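Local coordinates for protein PfkB family carbohydrate kinase (Listeria grayi DSM 20601, PDB 4GM6) that probably transfers a phosphate group from ATP to a sugar or related carbohydrate substrate, at residues C[112-117]-C[123-128]; C[38-41]-C[47-50]; C[212-217]-C[298-303]; C[268-273]-C[307-312]. One frame throughout, in Å; residues are numbered along the deposited sequence.

Interaction 1 of 4, residues C[112-117]-C[123-128]; sequences YYLESG and PSVVYD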
# COMPACT_ATOMS: atom_id res chain seq x y z
N TYR C 112 13.92 13.29 -11.61
CA TYR C 112 14.07 12.25 -12.61
C TYR C 112 13.23 11.06 -12.22
O TYR C 112 12.90 10.88 -11.05
CB TYR C 112 15.54 11.88 -12.87
CG TYR C 112 16.26 11.10 -11.79
CD1 TYR C 112 16.40 9.72 -11.88
CD2 TYR C 112 16.83 11.74 -10.70
CE1 TYR C 112 17.08 9.01 -10.91
CE2 TYR C 112 17.51 11.04 -9.72
CZ TYR C 112 17.64 9.68 -9.83
OH TYR C 112 18.32 8.99 -8.86
N TYR C 113 12.84 10.28 -13.22
CA TYR C 113 11.95 9.16 -13.03
C TYR C 113 12.80 7.92 -13.18
O TYR C 113 13.63 7.85 -14.09
CB TYR C 113 10.87 9.19 -14.11
CG TYR C 113 9.96 10.39 -14.01
CD1 TYR C 113 8.75 10.30 -13.32
CD2 TYR C 113 10.31 11.61 -14.58
CE1 TYR C 113 7.91 11.40 -13.22
CE2 TYR C 113 9.48 12.71 -14.48
CZ TYR C 113 8.28 12.59 -13.79
OH TYR C 113 7.42 13.66 -13.68
N LEU C 114 12.63 6.96 -12.29
CA LEU C 114 13.40 5.74 -12.37
C LEU C 114 12.47 4.52 -12.43
O LEU C 114 11.67 4.29 -11.52
CB LEU C 114 14.35 5.62 -11.17
CG LEU C 114 15.45 4.58 -11.37
CD1 LEU C 114 16.65 4.85 -10.48
CD2 LEU C 114 14.90 3.19 -11.10
N GLU C 115 12.57 3.77 -13.52
CA GLU C 115 11.79 2.55 -13.67
C GLU C 115 12.66 1.42 -13.19
O GLU C 115 13.81 1.23 -13.63
CB GLU C 115 11.45 2.32 -15.14
CG GLU C 115 10.42 1.25 -15.41
CD GLU C 115 10.22 1.06 -16.90
OE1 GLU C 115 11.19 0.62 -17.56
OE2 GLU C 115 9.13 1.39 -17.41
N SER C 116 12.10 0.67 -12.27
CA SER C 116 12.80 -0.41 -11.61
C SER C 116 13.29 -1.45 -12.62
O SER C 116 12.64 -1.67 -13.65
CB SER C 116 11.84 -1.07 -10.61
OG SER C 116 12.42 -2.21 -10.01
N GLY C 117 14.42 -2.08 -12.33
CA GLY C 117 14.94 -3.19 -13.12
C GLY C 117 15.21 -4.37 -12.20
O GLY C 117 15.56 -4.21 -11.03
N PRO C 123 17.39 -1.23 -14.98
CA PRO C 123 16.68 0.00 -14.64
C PRO C 123 16.73 1.00 -15.78
O PRO C 123 17.66 1.00 -16.56
CB PRO C 123 17.48 0.54 -13.44
CG PRO C 123 18.15 -0.68 -12.84
CD PRO C 123 18.47 -1.56 -14.03
N SER C 124 15.70 1.84 -15.88
CA SER C 124 15.60 2.82 -16.95
C SER C 124 15.32 4.21 -16.32
O SER C 124 14.50 4.33 -15.42
CB SER C 124 14.48 2.38 -17.90
OG SER C 124 14.16 3.34 -18.87
N VAL C 125 16.00 5.25 -16.79
CA VAL C 125 15.83 6.59 -16.22
C VAL C 125 15.32 7.59 -17.26
O VAL C 125 15.62 7.48 -18.46
CB VAL C 125 17.15 7.11 -15.61
CG1 VAL C 125 17.07 8.59 -15.33
CG2 VAL C 125 17.47 6.35 -14.33
N VAL C 126 14.54 8.56 -16.80
CA VAL C 126 14.12 9.69 -17.64
C VAL C 126 14.37 10.95 -16.83
O VAL C 126 13.75 11.16 -15.79
CB VAL C 126 12.62 9.63 -18.00
CG1 VAL C 126 12.27 10.76 -18.96
CG2 VAL C 126 12.27 8.29 -18.61
N TYR C 127 15.29 11.79 -17.29
CA TYR C 127 15.58 13.00 -16.55
C TYR C 127 14.54 14.10 -16.80
O TYR C 127 14.00 14.25 -17.91
CB TYR C 127 17.03 13.49 -16.82
CG TYR C 127 18.02 12.79 -15.89
CD1 TYR C 127 18.74 11.68 -16.31
CD2 TYR C 127 18.19 13.23 -14.58
CE1 TYR C 127 19.62 11.03 -15.45
CE2 TYR C 127 19.07 12.60 -13.72
CZ TYR C 127 19.78 11.50 -14.15
OH TYR C 127 20.64 10.86 -13.27
N ASP C 128 14.25 14.85 -15.75
CA ASP C 128 13.43 16.05 -15.88
C ASP C 128 14.07 17.15 -15.04
O ASP C 128 13.43 17.76 -14.18
CB ASP C 128 11.99 15.79 -15.42
CG ASP C 128 11.06 16.95 -15.76
OD1 ASP C 128 11.48 17.89 -16.50
OD2 ASP C 128 9.90 16.95 -15.31
O HOH W 1 8.89 15.75 -13.07
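Tyr113 and Val126 form a hydrogen-bonded pair in the antiparallel hairpin of strands 111-115 and 124-128. The hairpin belongs to the small four-stranded sheet, which probably corresponds to the lid of the ribokinase-like PfkB fold. Tyr113 N donates to Val126 O at 2.9 Å, and Val126 N returns a bond to Tyr113 O. Glu115 and Ser124 form the second such pair.

The Tyr113 side chain can be followed outward. Its CB lies 4.3 Å from Val126 CB. At chi1 -65° the ring leans beside its own backbone N, and CD2 comes 3.7 Å from Val126 O, which sits in plane at the ring edge. CE2 then touches Asp128 CB. Asp128 OD1 is in a salt bridge with Arg108 of the second subunit, and Met35 of that subunit packs on Tyr113.

On the other face of the sheet, the Tyr112 and Tyr127 side chains run alongside each other in one direction. Their ring planes are 31° apart, and Tyr112 CB is 3.4 Å from Tyr127 CD2. Val125 CG1 touches Tyr112 CD1. At the tip of Tyr113, one water joins OH at 2.6 Å to Asp128 OD2 at 2.7 Å.

Interaction 2 of 4, residues C[38-41]-C[47-50]; sequences STQQ and QTTA
Gln40 reaches Ala50 through a bent side chain. Its CG stands beside the backbone N (chi1 -62°), and the turn at chi2 (76°) folds the amide back toward segment 47-50. NE2 then donates to Ala50 O at 3.2 Å, with an N-H...O angle of 163°. The acceptor lies in the plane of the Gln40 amide, but the donor stands well above the plane of the Ala50 carbonyl. NE2 is also bonded to Asp52 OD2, so the two acceptors hold the amide in one orientation.

The oxygen end of the same amide is bridged by water. The water donates to Gln40 OE1 at 3.0 Å and accepts from Thr49 N at 2.7 Å. In the Thr48 conformer described here, OG1 is a third partner of this water at 3.1 Å. Thr48 has a second conformer, so that link is less certain.

Next to the polar groups, the Thr39 and Thr48 side chains lie roughly perpendicular. Thr39 CG2 approaches Thr48 CB at 4.1 Å. Thr39 OG1 is engaged by Ile43 O and Ser116 N.

The contact closes the base of the loop between strands 34-38 and 50-56, in the small sheet of the fold. Ala50 pairs antiparallel with a strand of the second subunit, which continues the sheet into that subunit. The chemistry is mostly polar. One glutamine amide uses its NH2 on a main-chain carbonyl and its oxygen on a water, and so ties the two arms of the loop together directly and through solvent.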
# COMPACT_ATOMS: atom_id res chain seq x y z
N SER C 38 10.24 6.93 -8.38
CA SER C 38 10.59 5.54 -8.69
C SER C 38 9.35 4.65 -8.81
O SER C 38 8.44 4.79 -8.00
CB SER C 38 11.41 4.98 -7.52
OG SER C 38 12.77 5.27 -7.69
N THR C 39 9.34 3.73 -9.78
CA THR C 39 8.29 2.70 -9.83
C THR C 39 8.67 1.57 -8.88
O THR C 39 9.82 1.46 -8.46
CB THR C 39 8.12 2.09 -11.23
OG1 THR C 39 9.26 1.27 -11.56
CG2 THR C 39 7.98 3.17 -12.27
N GLN C 40 7.71 0.75 -8.53
CA GLN C 40 7.95 -0.39 -7.66
C GLN C 40 8.55 -1.54 -8.51
O GLN C 40 8.48 -1.53 -9.74
CB GLN C 40 6.62 -0.79 -6.96
CG GLN C 40 6.07 0.36 -6.06
CD GLN C 40 5.43 1.51 -6.87
OE1 GLN C 40 4.65 1.25 -7.79
NE2 GLN C 40 5.75 2.79 -6.53
N GLN C 41 9.14 -2.53 -7.84
CA GLN C 41 9.71 -3.67 -8.54
C GLN C 41 8.70 -4.34 -9.49
O GLN C 41 7.54 -4.56 -9.14
CB GLN C 41 10.22 -4.71 -7.54
CG GLN C 41 10.90 -5.89 -8.24
CD GLN C 41 11.60 -6.84 -7.27
OE1 GLN C 41 11.12 -7.10 -6.17
NE2 GLN C 41 12.72 -7.37 -7.71
N GLN C 47 2.51 1.17 -16.50
CA GLN C 47 1.54 0.55 -15.60
C GLN C 47 1.54 1.09 -14.18
O GLN C 47 0.86 0.60 -13.32
CB GLN C 47 1.70 -0.96 -15.59
CG GLN C 47 1.38 -1.62 -16.90
CD GLN C 47 1.68 -3.09 -16.94
OE1 GLN C 47 1.94 -3.65 -17.98
NE2 GLN C 47 1.63 -3.73 -15.79
N THR C 48 2.36 2.09 -13.93
CA THR C 48 2.50 2.58 -12.57
C THR C 48 1.36 3.55 -12.21
O THR C 48 0.91 4.34 -13.03
CB THR C 48 3.88 3.20 -12.31
OG1 THR C 48 4.09 3.35 -10.90
CG2 THR C 48 4.00 4.55 -13.00
N THR C 49 0.89 3.44 -10.97
CA THR C 49 -0.18 4.35 -10.50
C THR C 49 0.31 5.26 -9.38
O THR C 49 -0.38 6.20 -8.98
CB THR C 49 -1.41 3.57 -9.98
OG1 THR C 49 -1.00 2.81 -8.84
CG2 THR C 49 -1.96 2.63 -11.07
N ALA C 50 1.50 4.99 -8.87
CA ALA C 50 2.12 5.83 -7.84
C ALA C 50 3.62 5.78 -8.00
O ALA C 50 4.16 4.79 -8.46
CB ALA C 50 1.75 5.34 -6.45
O HOH W 2 2.05 1.78 -9.16

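Interaction 3 of 4, residues C[212-217]-C[298-303]; sequences VDYCSA and AVLHGI
Strand 214-216 and helix 291-304 face each other with Tyr214 CA and Leu300 CA 8.7 Å apart, so side chains bridge the gap. Tyr214 spans most of it. Its CB points toward the helix, and the ring extends past Ile303, the two side chains running antiparallel past each other.

Ile303 lies along one face of the ring. Its CD1 sits 4.1 Å from the centroid of the Tyr214 ring and only 11° off the normal, a CH-pi contact over the centre. The torsions explain this reach. CG1 is placed beside the backbone N (chi1 -69°), and chi2 of 169° extends CD1 over the ring. The other branch serves the phenol end: Ile303 CG2 is 3.6 Å from Tyr214 CZ and equally close to Tyr214 OH. Asp213 CB lies over the opposite face, toward the rim. Leu300 comes in obliquely and brings CD2 to 4.1 Å from Tyr214 CD2.

Strand 214-216 runs between parallel strands 184-188 and 248-256 in the large sheet of the alpha/beta core. Leu248 of the latter strand touches both Tyr214 and Ile303, and Leu300 rests on Ser186. Helix 291-304 therefore packs across several strands of the sheet here.

No hydrogen bond joins the two segments. The contact is held by dispersion and by the CH-pi approach of one methyl group. The fit is one of shape: CD1 covers the ring centre and CG2 meets the phenol end.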
# COMPACT_ATOMS: atom_id res chain seq x y z
N VAL C 212 43.15 18.65 -9.02
CA VAL C 212 42.58 17.65 -8.09
C VAL C 212 43.60 16.86 -7.23
O VAL C 212 44.71 16.55 -7.68
CB VAL C 212 41.67 16.66 -8.84
CG1 VAL C 212 41.20 15.55 -7.91
CG2 VAL C 212 40.47 17.40 -9.47
N ASP C 213 43.22 16.55 -6.00
CA ASP C 213 44.06 15.75 -5.08
C ASP C 213 43.62 14.30 -5.04
O ASP C 213 44.45 13.37 -5.08
CB ASP C 213 43.98 16.32 -3.67
CG ASP C 213 44.52 17.71 -3.59
OD1 ASP C 213 45.72 17.88 -3.84
OD2 ASP C 213 43.74 18.64 -3.28
N TYR C 214 42.31 14.11 -4.94
CA TYR C 214 41.71 12.79 -4.87
C TYR C 214 40.70 12.67 -6.00
O TYR C 214 39.70 13.41 -6.02
CB TYR C 214 40.98 12.61 -3.54
CG TYR C 214 41.74 13.09 -2.32
CD1 TYR C 214 43.08 12.76 -2.13
CD2 TYR C 214 41.10 13.85 -1.34
CE1 TYR C 214 43.77 13.19 -1.00
CE2 TYR C 214 41.77 14.28 -0.22
CZ TYR C 214 43.10 13.95 -0.05
OH TYR C 214 43.76 14.39 1.08
N CYS C 215 40.96 11.75 -6.93
CA CYS C 215 40.10 11.61 -8.11
C CYS C 215 39.37 10.28 -8.15
O CYS C 215 39.99 9.22 -8.10
CB CYS C 215 40.93 11.77 -9.39
SG CYS C 215 39.95 11.83 -10.92
N SER C 216 38.04 10.32 -8.26
CA SER C 216 37.30 9.12 -8.55
C SER C 216 37.25 8.89 -10.06
O SER C 216 36.49 9.55 -10.78
CB SER C 216 35.89 9.17 -7.98
OG SER C 216 35.26 7.93 -8.22
N ALA C 217 38.07 7.96 -10.54
CA ALA C 217 38.15 7.70 -11.97
C ALA C 217 38.39 6.22 -12.24
O ALA C 217 39.21 5.59 -11.56
CB ALA C 217 39.23 8.55 -12.63
N ALA C 298 32.83 6.95 1.81
CA ALA C 298 33.58 6.05 2.70
C ALA C 298 35.08 6.24 2.49
O ALA C 298 35.85 6.23 3.45
CB ALA C 298 33.18 4.61 2.47
N VAL C 299 35.49 6.40 1.24
CA VAL C 299 36.90 6.57 0.95
C VAL C 299 37.39 7.86 1.59
O VAL C 299 38.43 7.87 2.24
CB VAL C 299 37.21 6.62 -0.56
CG1 VAL C 299 38.63 7.14 -0.79
CG2 VAL C 299 37.02 5.25 -1.18
N LEU C 300 36.62 8.93 1.41
CA LEU C 300 36.98 10.22 2.00
C LEU C 300 37.07 10.08 3.52
O LEU C 300 38.00 10.58 4.14
CB LEU C 300 36.00 11.34 1.58
CG LEU C 300 36.07 11.85 0.12
CD1 LEU C 300 34.92 12.80 -0.24
CD2 LEU C 300 37.40 12.52 -0.21
N HIS C 301 36.13 9.37 4.12
CA HIS C 301 36.19 9.15 5.57
C HIS C 301 37.54 8.55 5.96
O HIS C 301 38.17 8.99 6.92
CB HIS C 301 35.03 8.27 6.06
CG HIS C 301 35.12 7.88 7.51
ND1 HIS C 301 35.05 8.80 8.53
CD2 HIS C 301 35.28 6.67 8.10
CE1 HIS C 301 35.16 8.18 9.69
NE2 HIS C 301 35.29 6.89 9.46
N GLY C 302 38.00 7.57 5.20
CA GLY C 302 39.25 6.88 5.49
C GLY C 302 40.44 7.79 5.27
O GLY C 302 41.41 7.77 6.03
N ILE C 303 40.38 8.60 4.22
CA ILE C 303 41.43 9.60 3.96
C ILE C 303 41.50 10.62 5.09
O ILE C 303 42.58 11.02 5.52
CB ILE C 303 41.21 10.31 2.61
CG1 ILE C 303 41.46 9.33 1.45
CG2 ILE C 303 42.12 11.54 2.50
CD1 ILE C 303 41.04 9.84 0.09

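Interaction 4 of 4, residues C[268-273]-C[307-312]; sequences LWTQGE and WRPDET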
# COMPACT_ATOMS: atom_id res chain seq x y z
N LEU C 268 41.79 1.42 -4.83
CA LEU C 268 42.35 2.68 -4.37
C LEU C 268 43.85 2.71 -4.69
O LEU C 268 44.61 1.87 -4.21
CB LEU C 268 42.09 2.86 -2.87
CG LEU C 268 42.58 4.15 -2.21
CD1 LEU C 268 42.13 5.38 -2.99
CD2 LEU C 268 42.08 4.22 -0.77
N TRP C 269 44.25 3.68 -5.52
CA TRP C 269 45.62 3.77 -6.03
C TRP C 269 46.30 4.99 -5.41
O TRP C 269 45.78 6.11 -5.47
CB TRP C 269 45.62 3.88 -7.56
CG TRP C 269 46.98 3.84 -8.21
CD1 TRP C 269 47.55 2.78 -8.86
CD2 TRP C 269 47.94 4.91 -8.27
NE1 TRP C 269 48.80 3.12 -9.32
CE2 TRP C 269 49.07 4.42 -8.97
CE3 TRP C 269 47.95 6.23 -7.79
CZ2 TRP C 269 50.20 5.21 -9.21
CZ3 TRP C 269 49.09 7.02 -8.04
CH2 TRP C 269 50.19 6.50 -8.74
N THR C 270 47.48 4.77 -4.83
CA THR C 270 48.21 5.87 -4.24
C THR C 270 49.70 5.55 -4.11
O THR C 270 50.07 4.46 -3.66
CB THR C 270 47.62 6.30 -2.88
OG1 THR C 270 48.11 7.62 -2.53
CG2 THR C 270 47.98 5.30 -1.79
N GLN C 271 50.52 6.52 -4.52
CA GLN C 271 51.98 6.41 -4.54
C GLN C 271 52.46 5.08 -5.13
O GLN C 271 53.13 4.29 -4.45
CB GLN C 271 52.60 6.69 -3.16
CG GLN C 271 51.73 6.29 -1.96
CD GLN C 271 52.19 7.00 -0.69
OE1 GLN C 271 52.28 8.22 -0.64
NE2 GLN C 271 52.50 6.24 0.35
N GLY C 272 52.05 4.78 -6.36
CA GLY C 272 52.62 3.66 -7.13
C GLY C 272 51.94 2.34 -6.93
O GLY C 272 52.28 1.36 -7.60
N GLU C 273 50.97 2.29 -6.02
CA GLU C 273 50.30 1.02 -5.71
C GLU C 273 48.78 1.08 -5.82
O GLU C 273 48.15 2.03 -5.36
CB GLU C 273 50.67 0.54 -4.30
CG GLU C 273 52.15 0.27 -4.10
CD GLU C 273 52.42 -0.50 -2.82
OE1 GLU C 273 51.81 -1.59 -2.64
OE2 GLU C 273 53.23 -0.03 -2.00
N TRP C 307 43.56 6.66 7.94
CA TRP C 307 43.70 5.21 7.92
C TRP C 307 44.68 4.81 6.84
O TRP C 307 44.98 5.59 5.94
CB TRP C 307 42.36 4.54 7.62
CG TRP C 307 41.32 4.75 8.66
CD1 TRP C 307 41.48 5.29 9.90
CD2 TRP C 307 39.94 4.39 8.56
NE1 TRP C 307 40.28 5.31 10.57
CE2 TRP C 307 39.32 4.75 9.77
CE3 TRP C 307 39.17 3.79 7.56
CZ2 TRP C 307 37.96 4.54 10.01
CZ3 TRP C 307 37.82 3.58 7.79
CH2 TRP C 307 37.23 3.95 9.01
N ARG C 308 45.17 3.58 6.90
CA ARG C 308 46.03 3.08 5.84
C ARG C 308 45.22 2.73 4.59
O ARG C 308 44.01 2.50 4.67
CB ARG C 308 46.87 1.89 6.33
CG ARG C 308 47.93 2.31 7.34
CD ARG C 308 48.47 1.14 8.14
NE ARG C 308 47.40 0.25 8.57
CZ ARG C 308 47.26 -1.00 8.13
NH1 ARG C 308 48.14 -1.49 7.26
NH2 ARG C 308 46.25 -1.75 8.56
N PRO C 309 45.88 2.69 3.43
CA PRO C 309 45.18 2.42 2.17
C PRO C 309 44.32 1.15 2.22
O PRO C 309 43.16 1.18 1.79
CB PRO C 309 46.32 2.24 1.16
CG PRO C 309 47.48 2.99 1.75
CD PRO C 309 47.33 2.86 3.24
N ASP C 310 44.86 0.05 2.74
CA ASP C 310 44.11 -1.20 2.77
C ASP C 310 42.87 -1.11 3.67
O ASP C 310 41.85 -1.76 3.39
CB ASP C 310 44.99 -2.38 3.19
CG ASP C 310 45.84 -2.06 4.40
OD1 ASP C 310 45.37 -1.35 5.31
OD2 ASP C 310 46.99 -2.55 4.44
N GLU C 311 42.96 -0.33 4.74
CA GLU C 311 41.81 -0.13 5.61
C GLU C 311 40.72 0.61 4.87
O GLU C 311 39.58 0.18 4.81
CB GLU C 311 42.20 0.68 6.85
CG GLU C 311 42.99 -0.09 7.90
CD GLU C 311 43.51 0.83 9.00
OE1 GLU C 311 42.99 0.74 10.13
OE2 GLU C 311 44.41 1.66 8.72
N THR C 312 41.09 1.74 4.28
CA THR C 312 40.11 2.60 3.63
C THR C 312 39.36 1.87 2.52
O THR C 312 38.12 1.85 2.50
CB THR C 312 40.79 3.86 3.07
OG1 THR C 312 41.32 4.62 4.15
CG2 THR C 312 39.80 4.70 2.29
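Beside the packing of Pro309 and Thr312 on strand 261-270, Glu311 OE2 is gripped twice by Arg308. Arg308 N donates to it at 2.8 Å and meets it on the anti side, 27° out of the carboxylate plane. Arg308 NE adds a weak bond at 3.3 Å within a salt bridge. Arg308 is the N-cap residue of helix 309-323, and its N is thus bonded to the glutamate three residues on. Its guanidinium also pairs with Asp310, NH1 lying 3.2 Å from Asp310 OD2. The acids at this helix start probably interact favourably with the helix dipole.

The contact with the strand is mainly apolar. Leu268 points toward the helix, its CG anti to the backbone N (chi1 -179°). Its CD2 meets Thr312 CG2 at 3.8 Å, the two side chains crossing at a slant, and also lies 4.1 Å from Pro309 O. Thr312 turns this methyl to the strand, while its OG1 makes a weak bond back to Arg308 O. Further along, Thr270 CG2 approaches Pro309 CG at 4.3 Å. Thr270 OG1 is bonded to Glu247 O.

Thr270 to Glu273 is a type I' turn that joins strands 261-270 and 273-282 at one edge of the large sheet. Pro309 also rests on Trp275 of strand 273-282. The first turn of the helix thus divides its chemistry: charged groups hold its start within segment 307-312, while mostly methyl and ring carbons make the contact with the sheet.

Along the chain, interaction 2 comes first, then interaction 1. Interactions 3 and 4 follow, with their segments alternating. Interaction 1 lies in the small sheet and interaction 2 in the loop at the ends of two of its strands, centres 11 Å apart. Leu114 O with Thr39 N, at 3.0 Å, probably hydrogen-bonds them, and both touch the second subunit. Interactions 3 and 4 lie across the chain's centre, centres 10 Å apart. They share the large sheet, on which the successive helices 291-304 and 309-323 pack. Gly302 O and Trp307 N are 3.1 Å apart there. The centres of interactions 1 and 3 are 28 Å apart, without touch. One pair thus belongs to the subunit-contacting sheet, the other to the alpha/beta core.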